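Local coordinates for esterase (Pelagibacterium halotolerans, PDB 5DWD), which probably hydrolyses carboxylic esters, as expected of an alpha/beta hydrolase of the phospholipase/carboxylesterase family, at residues Gly51-Gly54 and Arg55-Ile58. Numbering follows the deposited sequence.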
loop_
_atom_site.group_PDB
_atom_site.type_symbol
_atom_site.label_atom_id
_atom_site.label_comp_id
_atom_site.label_asym_id
_atom_site.label_seq_id
_atom_site.Cartn_x
_atom_site.Cartn_y
_atom_site.Cartn_z
ATOM N N GLY B 51 -10.752 -22.730 -18.302
ATOM C CA GLY B 51 -10.520 -23.999 -18.914
ATOM C C GLY B 51 -9.222 -24.696 -18.546
ATOM O O GLY B 51 -8.981 -25.792 -19.059
ATOM N N SER B 52 -8.508 -24.095 -17.580
ATOM C CA SER B 52 -7.240 -24.625 -17.074
ATOM C C SER B 52 -7.490 -25.233 -15.715
ATOM O O SER B 52 -8.633 -25.586 -15.424
ATOM C CB SER B 52 -6.212 -23.511 -17.127
ATOM O OG SER B 52 -4.957 -23.883 -16.617
ATOM N N ASP B 53 -6.425 -25.398 -14.938
ATOM C CA ASP B 53 -6.525 -26.020 -13.634
ATOM C C ASP B 53 -5.291 -25.692 -12.818
ATOM O O ASP B 53 -4.336 -25.106 -13.314
ATOM C CB ASP B 53 -6.758 -27.530 -13.725
ATOM C CG ASP B 53 -5.628 -28.321 -14.242
ATOM O OD1 ASP B 53 -4.509 -27.911 -14.487
ATOM O OD2 ASP B 53 -5.860 -29.537 -14.545
ATOM N N GLY B 54 -5.331 -26.042 -11.543
ATOM C CA GLY B 54 -4.186 -25.776 -10.722
ATOM C C GLY B 54 -2.912 -26.515 -11.095
ATOM O O GLY B 54 -1.828 -25.945 -10.926
ATOM N N ARG B 55 -3.019 -27.755 -11.582
ATOM C CA ARG B 55 -1.943 -28.511 -12.040
ATOM C C ARG B 55 -1.146 -27.801 -13.124
ATOM O O ARG B 55 0.093 -27.850 -13.197
ATOM C CB ARG B 55 -2.449 -29.883 -12.470
ATOM C CG ARG B 55 -1.435 -30.783 -13.108
ATOM C CD ARG B 55 -2.127 -32.048 -13.620
ATOM N NE ARG B 55 -1.246 -32.816 -14.487
ATOM C CZ ARG B 55 -0.237 -33.597 -14.091
ATOM N NH1 ARG B 55 0.080 -33.754 -12.795
ATOM N NH2 ARG B 55 0.482 -34.237 -15.018
ATOM N N ASP B 56 -1.844 -27.052 -13.950
ATOM C CA ASP B 56 -1.160 -26.270 -14.937
ATOM C C ASP B 56 -0.288 -25.158 -14.309
ATOM O O ASP B 56 0.823 -24.924 -14.744
ATOM C CB ASP B 56 -2.169 -25.555 -15.886
ATOM C CG ASP B 56 -2.803 -26.469 -16.927
ATOM O OD1 ASP B 56 -2.290 -27.573 -17.255
ATOM O OD2 ASP B 56 -3.847 -26.025 -17.485
ATOM N N LEU B 57 -0.880 -24.456 -13.393
ATOM C CA LEU B 57 -0.266 -23.223 -12.835
ATOM C C LEU B 57 0.754 -23.540 -11.815
ATOM O O LEU B 57 1.582 -22.665 -11.521
ATOM C CB LEU B 57 -1.296 -22.329 -12.201
ATOM C CG LEU B 57 -1.837 -21.202 -12.993
ATOM C CD1 LEU B 57 -0.917 -20.033 -12.994
ATOM C CD2 LEU B 57 -2.279 -21.673 -14.380
ATOM N N ILE B 58 0.693 -24.721 -11.186
ATOM C CA ILE B 58 1.697 -25.042 -10.163
ATOM C C ILE B 58 3.071 -25.174 -10.841
ATOM O O ILE B 58 4.082 -25.045 -10.161
ATOM C CB ILE B 58 1.352 -26.327 -9.361
ATOM C CG1 ILE B 58 2.077 -26.345 -8.007
ATOM C CG2 ILE B 58 1.637 -27.597 -10.143
ATOM C CD1 ILE B 58 1.642 -25.227 -7.070
HETATM O O HOH W 1 -3.378 -29.901 -16.008
#
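The carboxylates of Asp53 and Asp56 meet obliquely at the N-cap of helix 54-65, OD1 of Asp53 standing over one face of the Asp56 carboxylate, 3.3 Å from its CG. The Asp53 carboxylate has Asp56 toward one face and the first methylene of Arg55 over the opposite one, Arg55 CB lying 3.5 Å from Asp53 OD1. At the edge of the Asp56 carboxylate, on the CB side of OD2, Ser52 OG donates a 2.6 Å bond to the anti lone pair of Asp56 OD2; a hydroxyl suits this place, being short and able to donate. This is the turn that leads from strand 42-47 of the alpha/beta hydrolase sheet into the following helix.

Asp53 is the N-cap residue. Its chi1 of 69° turns the carboxylate back toward the helix start, where OD1 accepts from Asp56 N at 2.9 Å, the N-H coming in close to the line of the C-O bond; a weaker bond from the same N reaches Asp53 O.

Two acidic side chains so close should repel, OD1 of Asp53 being 3.6 Å from OD1 of Asp56, but the positive end of the helix dipole is likely to ease the cost. A bridging water can donate to both oxygens, at 2.7 Å from Asp53 OD1 and 2.9 Å from Asp56 OD1. Replacing Asp53 by alanine removes OD1, which would probably leave Asp56 N relying on the weak bond to the backbone O and the bridging water short of one acceptor.

Gly54, lacking a side chain, fits the buried first turn, where its N donates to Asn77 OD1. One residue before Ser52, Gly51 O accepts from Asn85 ND2, Asn85 lining the polyether pocket. Regular helix bonding then begins as Ile58 N donates to Gly54 O at 2.8 Å, with a C=O...N angle of 167°.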